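Pectinesterase (Sitophilus oryzae, PDB 4PMH) hydrolyses the methyl esters of pectin, releasing methanol and leaving polygalacturonate, and probably serves the weevil in digesting plant cell walls. Local coordinates at residues A301-P304 / G305-P308; P11-T14 / A15-N19; S118-G121 / S122-S126. All blocks are in the same frame, centred on the assembly; numbering follows the deposited sequence.

Contact 1. Residues A301-P304 / G305-P308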
loop_
_atom_site.group_PDB
_atom_site.type_symbol
_atom_site.label_atom_id
_atom_site.label_comp_id
_atom_site.label_asym_id
_atom_site.label_seq_id
_atom_site.Cartn_x
_atom_site.Cartn_y
_atom_site.Cartn_z
ATOM N N ALA A 301 17.748 -15.408 -12.486
ATOM C CA ALA A 301 18.525 -14.303 -11.911
ATOM C C ALA A 301 18.328 -14.114 -10.409
ATOM O O ALA A 301 18.965 -13.247 -9.810
ATOM C CB ALA A 301 18.224 -13.011 -12.650
ATOM N N TYR A 302 17.470 -14.927 -9.804
ATOM C CA TYR A 302 17.187 -14.820 -8.366
ATOM C C TYR A 302 18.368 -15.317 -7.517
ATOM O O TYR A 302 18.824 -16.454 -7.660
ATOM C CB TYR A 302 15.893 -15.575 -8.002
ATOM C CG TYR A 302 15.536 -15.479 -6.534
ATOM C CD1 TYR A 302 14.897 -14.363 -6.013
ATOM C CD2 TYR A 302 15.858 -16.505 -5.669
ATOM C CE1 TYR A 302 14.583 -14.280 -4.655
ATOM C CE2 TYR A 302 15.561 -16.424 -4.331
ATOM C CZ TYR A 302 14.925 -15.307 -3.830
ATOM O OH TYR A 302 14.632 -15.276 -2.483
ATOM N N VAL A 303 18.859 -14.436 -6.648
ATOM C CA VAL A 303 19.941 -14.728 -5.732
ATOM C C VAL A 303 19.412 -14.718 -4.290
ATOM O O VAL A 303 19.172 -13.646 -3.727
ATOM C CB VAL A 303 21.073 -13.684 -5.863
ATOM C CG1 VAL A 303 22.233 -14.025 -4.941
ATOM C CG2 VAL A 303 21.556 -13.614 -7.304
ATOM N N PRO A 304 19.215 -15.913 -3.698
ATOM C CA PRO A 304 18.721 -16.021 -2.314
ATOM C C PRO A 304 19.615 -15.278 -1.336
ATOM O O PRO A 304 20.828 -15.481 -1.353
ATOM C CB PRO A 304 18.752 -17.529 -2.025
ATOM C CG PRO A 304 18.768 -18.196 -3.357
ATOM C CD PRO A 304 19.360 -17.233 -4.352
ATOM N N GLY A 305 19.028 -14.401 -0.525
ATOM C CA GLY A 305 19.790 -13.548 0.398
ATOM C C GLY A 305 20.188 -12.178 -0.141
ATOM O O GLY A 305 20.569 -11.301 0.632
ATOM N N THR A 306 20.108 -11.987 -1.462
ATOM C CA THR A 306 20.426 -10.709 -2.090
ATOM C C THR A 306 19.188 -10.127 -2.801
ATOM O O THR A 306 18.856 -8.947 -2.596
ATOM C CB THR A 306 21.613 -10.855 -3.069
ATOM O OG1 THR A 306 22.777 -11.297 -2.351
ATOM C CG2 THR A 306 21.926 -9.547 -3.763
ATOM N N SER A 307 18.520 -10.942 -3.627
ATOM C CA SER A 307 17.282 -10.533 -4.291
ATOM C C SER A 307 16.174 -10.287 -3.266
ATOM O O SER A 307 16.232 -10.831 -2.168
ATOM C CB SER A 307 16.834 -11.563 -5.318
ATOM O OG SER A 307 17.860 -11.843 -6.258
ATOM N N PRO A 308 15.175 -9.446 -3.613
ATOM C CA PRO A 308 14.043 -9.261 -2.709
ATOM C C PRO A 308 13.370 -10.586 -2.454
ATOM O O PRO A 308 13.406 -11.475 -3.319
ATOM C CB PRO A 308 13.080 -8.366 -3.497
ATOM C CG PRO A 308 13.867 -7.762 -4.595
ATOM C CD PRO A 308 15.026 -8.675 -4.864
HETATM O O HOH W 1 16.430 -13.446 -1.358
HETATM O O HOH W 2 23.037 -13.558 -0.781
#

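Contact 2. Residues P11-T14 / A15-N19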
loop_
_atom_site.group_PDB
_atom_site.type_symbol
_atom_site.label_atom_id
_atom_site.label_comp_id
_atom_site.label_asym_id
_atom_site.label_seq_id
_atom_site.Cartn_x
_atom_site.Cartn_y
_atom_site.Cartn_z
ATOM N N PRO A 11 1.656 -22.763 3.837
ATOM C CA PRO A 11 2.278 -22.917 5.144
ATOM C C PRO A 11 1.604 -22.078 6.212
ATOM O O PRO A 11 1.140 -20.962 5.943
ATOM C CB PRO A 11 3.729 -22.478 4.920
ATOM C CG PRO A 11 3.761 -21.771 3.611
ATOM C CD PRO A 11 2.534 -22.122 2.842
ATOM N N ILE A 12 1.542 -22.640 7.407
ATOM C CA ILE A 12 0.897 -22.029 8.554
ATOM C C ILE A 12 1.884 -21.978 9.705
ATOM O O ILE A 12 2.529 -22.965 10.013
ATOM C CB ILE A 12 -0.340 -22.856 9.015
ATOM C CG1 ILE A 12 -1.328 -23.048 7.867
ATOM C CG2 ILE A 12 -0.999 -22.233 10.249
ATOM C CD1 ILE A 12 -1.943 -21.779 7.299
ATOM N N LEU A 13 1.984 -20.831 10.352
ATOM C CA LEU A 13 2.847 -20.673 11.518
ATOM C C LEU A 13 2.363 -21.520 12.703
ATOM O O LEU A 13 1.159 -21.687 12.917
ATOM C CB LEU A 13 2.875 -19.214 11.960
ATOM C CG LEU A 13 3.435 -18.148 11.001
ATOM C CD1 LEU A 13 3.388 -16.778 11.665
ATOM C CD2 LEU A 13 4.845 -18.459 10.537
ATOM N N THR A 14 3.312 -22.007 13.485
ATOM C CA THR A 14 3.008 -22.639 14.754
ATOM C C THR A 14 2.623 -21.585 15.764
ATOM O O THR A 14 2.954 -20.406 15.598
ATOM C CB THR A 14 4.211 -23.433 15.287
ATOM O OG1 THR A 14 5.291 -22.547 15.618
ATOM C CG2 THR A 14 4.691 -24.441 14.253
ATOM N N ALA A 15 1.971 -22.008 16.842
ATOM C CA ALA A 15 1.630 -21.080 17.927
ATOM C C ALA A 15 2.849 -20.341 18.458
ATOM O O ALA A 15 2.783 -19.155 18.804
ATOM C CB ALA A 15 0.923 -21.817 19.058
ATOM N N SER A 16 3.966 -21.045 18.535
ATOM C CA SER A 16 5.215 -20.486 19.058
ATOM C C SER A 16 5.782 -19.432 18.094
ATOM O O SER A 16 6.120 -18.317 18.481
ATOM C CB SER A 16 6.216 -21.638 19.232
ATOM O OG SER A 16 7.362 -21.215 19.909
ATOM N N GLU A 17 5.899 -19.824 16.835
ATOM C CA GLU A 17 6.270 -18.898 15.761
ATOM C C GLU A 17 5.412 -17.615 15.721
ATOM O O GLU A 17 5.942 -16.506 15.524
ATOM C CB GLU A 17 6.181 -19.633 14.433
ATOM C CG GLU A 17 7.343 -20.583 14.178
ATOM C CD GLU A 17 7.137 -21.434 12.936
ATOM O OE1 GLU A 17 5.978 -21.561 12.490
ATOM O OE2 GLU A 17 8.110 -22.022 12.408
ATOM N N SER A 18 4.098 -17.768 15.924
ATOM C CA SER A 18 3.170 -16.630 15.923
ATOM C C SER A 18 3.553 -15.543 16.909
ATOM O O SER A 18 3.333 -14.372 16.635
ATOM C CB SER A 18 1.715 -17.069 16.177
ATOM O OG SER A 18 1.488 -17.398 17.538
ATOM N N ASN A 19 4.147 -15.918 18.048
ATOM C CA ASN A 19 4.543 -14.927 19.063
ATOM C C ASN A 19 5.633 -13.948 18.580
ATOM O O ASN A 19 5.827 -12.887 19.185
ATOM C CB ASN A 19 5.009 -15.610 20.371
ATOM C CG ASN A 19 3.925 -16.434 21.036
ATOM O OD1 ASN A 19 4.108 -17.631 21.306
ATOM N ND2 ASN A 19 2.791 -15.807 21.316
#

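Contact 3. Residues S118-G121 / S122-S126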
loop_
_atom_site.group_PDB
_atom_site.type_symbol
_atom_site.label_atom_id
_atom_site.label_comp_id
_atom_site.label_asym_id
_atom_site.label_seq_id
_atom_site.Cartn_x
_atom_site.Cartn_y
_atom_site.Cartn_z
ATOM N N SER A 118 -0.473 18.670 -18.394
ATOM C CA SER A 118 -1.791 19.279 -18.584
ATOM C C SER A 118 -2.677 19.004 -17.397
ATOM O O SER A 118 -3.396 19.886 -16.941
ATOM C CB SER A 118 -2.479 18.774 -19.851
ATOM O OG SER A 118 -1.782 19.237 -20.989
ATOM N N LEU A 119 -2.611 17.782 -16.885
ATOM C CA LEU A 119 -3.481 17.384 -15.802
ATOM C C LEU A 119 -3.122 18.041 -14.457
ATOM O O LEU A 119 -4.015 18.492 -13.740
ATOM C CB LEU A 119 -3.493 15.856 -15.684
ATOM C CG LEU A 119 -4.594 15.226 -14.830
ATOM C CD1 LEU A 119 -5.961 15.394 -15.483
ATOM C CD2 LEU A 119 -4.293 13.746 -14.585
ATOM N N VAL A 120 -1.838 18.103 -14.109
ATOM C CA VAL A 120 -1.445 18.573 -12.751
ATOM C C VAL A 120 -0.505 19.780 -12.699
ATOM O O VAL A 120 -0.225 20.312 -11.608
ATOM C CB VAL A 120 -0.792 17.434 -11.946
ATOM C CG1 VAL A 120 -1.686 16.198 -11.956
ATOM C CG2 VAL A 120 0.592 17.109 -12.487
ATOM N N GLY A 121 -0.037 20.227 -13.866
ATOM C CA GLY A 121 1.016 21.216 -13.921
ATOM C C GLY A 121 0.658 22.511 -13.224
ATOM O O GLY A 121 1.523 23.156 -12.609
ATOM N N SER A 122 -0.618 22.888 -13.294
ATOM C CA SER A 122 -1.072 24.126 -12.681
ATOM C C SER A 122 -1.072 24.077 -11.151
ATOM O O SER A 122 -1.349 25.079 -10.507
ATOM C CB SER A 122 -2.459 24.528 -13.204
ATOM O OG SER A 122 -3.450 23.558 -12.890
ATOM N N LEU A 123 -0.733 22.943 -10.563
ATOM C CA LEU A 123 -0.603 22.868 -9.110
ATOM C C LEU A 123 0.779 23.306 -8.616
ATOM O O LEU A 123 0.976 23.453 -7.400
ATOM C CB LEU A 123 -0.899 21.447 -8.623
ATOM C CG LEU A 123 -2.341 20.996 -8.836
ATOM C CD1 LEU A 123 -2.438 19.487 -8.679
ATOM C CD2 LEU A 123 -3.281 21.709 -7.867
ATOM N N PHE A 124 1.723 23.518 -9.542
ATOM C CA PHE A 124 3.130 23.646 -9.166
ATOM C C PHE A 124 3.821 24.872 -9.772
ATOM O O PHE A 124 3.809 25.068 -10.991
ATOM C CB PHE A 124 3.888 22.358 -9.512
ATOM C CG PHE A 124 3.352 21.148 -8.806
ATOM C CD1 PHE A 124 3.692 20.892 -7.482
ATOM C CD2 PHE A 124 2.519 20.267 -9.459
ATOM C CE1 PHE A 124 3.193 19.790 -6.819
ATOM C CE2 PHE A 124 2.016 19.157 -8.817
ATOM C CZ PHE A 124 2.354 18.909 -7.491
ATOM N N ASN A 125 4.366 25.714 -8.899
ATOM C CA ASN A 125 5.288 26.783 -9.303
ATOM C C ASN A 125 6.720 26.358 -8.959
ATOM O O ASN A 125 6.949 25.613 -7.987
ATOM C CB ASN A 125 4.896 28.112 -8.612
ATOM C CG ASN A 125 5.837 29.263 -8.943
ATOM O OD1 ASN A 125 6.932 29.348 -8.397
ATOM N ND2 ASN A 125 5.393 30.180 -9.809
ATOM N N SER A 126 7.689 26.833 -9.738
ATOM C CA SER A 126 9.096 26.428 -9.561
ATOM C C SER A 126 9.688 26.772 -8.191
ATOM O O SER A 126 10.690 26.187 -7.779
ATOM C CB SER A 126 9.963 27.031 -10.678
ATOM O OG SER A 126 9.920 28.434 -10.590
#

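Contact 1. Residues A301-P304 / G305-P308
G305 turns the chain back towards V303, and the three residues after it fold over what precedes them. It holds a backbone shape in which a CB would jam against the carbonyl of P304. Its N-H points to a water, 2.9 Å from G305 N to the water oxygen, and the same water donates to Y302 OH and S307 O. T306 comes next, its N 3.0 Å from V303 O and 35° above that carbonyl's plane. The side chains of V303 and T306 run side by side, CG1 of V303 lying 3.7 Å from CB of T306, while T306 OG1 shares a second water with P304 O. S307 is the buried centre. Its N approaches V303 O at 2.8 Å within the carbonyl plane, and the pairing is reciprocal, V303 N donating to S307 OG over 2.8 Å at an almost straight 169°. A chi1 of -55° sets OG beside the backbone N of S307, where it can face V303. S307 CB meets Y302 CD1 obliquely at 3.5 Å. Finally P308 lays its carbonyl oxygen at the edge of the Y302 ring, in its plane, with CE1 3.3 Å from O. The phenol also bonds to D351 O, and its ring forms a cation-pi pair with R336. V303 thus has both backbone polar groups satisfied within the turn, its oxygen gripped by two N-H groups, and the serine hydroxyl does the work of a backbone carbonyl in closing a loop that lies near the probable substrate-binding W292.

Contact 2. Residues P11-T14 / A15-N19
The carboxylate of E17 is the flat group here, and T14 N meets it at OE1 on the anti side, 28° out of the carboxylate plane. That bond is straight, 2.9 Å between T14 N and E17 OE1 with an N-H...O angle of 171°. CG2 of T14 also comes near the same oxygen, 3.6 Å from OE1, and CD2 of L13 stands 3.8 Å from OE1. The carboxylate has a further partner in R346, whose guanidinium forms a salt bridge to OE1 and also bonds I12 O. In return T14 caps the short, weakly bonded helix 15-18: its OG1 accepts from E17 N at 3.0 Å. The hydroxyl gets there by sitting between the backbone N and the carbonyl carbon of T14 (chi1 66°), from where it also touches CG of E17 at 3.2 Å. Beyond CB the glutamate runs extended, so its side chain reaches back across the threonine to the preceding peptide. The first helical turn is closed by S18 N to T14 O, 2.9 Å. L13 turns its side chain to W357 of strand 355-359, F21 and L348, placing the cap against the C-terminal strand. The reciprocal pair of T14 and E17 is a capping box. Two N-H groups at the helix start, of T14 and E17, are thereby taken up by side-chain oxygens, and the negative carboxylate may gain a little from the helix end, and more directly from R346.

Contact 3. Residues S118-G121 / S122-S126
V120 O and G121 O each accept a backbone N-H three residues on, from L123 N at 2.9 Å and F124 N at 3.1 Å, so the chain keeps turning through two successive tight turns. The side chains gather round the first of these oxygens. L123 brings its CB to 3.3 Å from V120 O, and CG follows at 3.6 Å, since chi1 of -66° puts CG beside its own backbone N and swings the branch back over the turn. Its CD1 ends 4.2 Å from CB of V120, a light apolar touch. F124 approaches from farther along: CD2 lies 3.5 Å from V120 O, met obliquely, while G121 O sits near the ring plane at its edge. CE2 of the ring is 4.4 Å from CG2 of V120, again only a loose apolar contact. Beyond the turn, the ring of F124 stacks with Y134 of helix 131-138 and meets the ring of Y81, and V120 also packs on Y134. L123 leans instead on T50 and E78. Consecutive i to i+3 bonds of this kind are the 3-10 pattern common where an alpha-helix winds down. Here it carries the chain out of helix 113-120 towards helix 131-138, on the flank of the right-handed parallel beta-helix that pectin methylesterases share.

In the fold
From the N terminus, contact 2 comes first: strand 10-11 ends and the chain enters helix 15-18 beside strand 355-359, so the start of the protein is fixed to the last strand of the ten-strand parallel sheet. Contact 3 follows where helix 113-120 gives way to the loop leading to helix 131-138, near Y81 in the strand 80-82. Contact 1 closes the loop between strands 286-290 and 311-315 and through Y302 joins it to the later stretch around R336 and D351. The three run in series, neither nested nor crossing. Contacts 2 and 3 lie on opposite sides of the chain's centre, about 50 Å apart between centres; the centres of contacts 1 and 2 are about 25 Å apart.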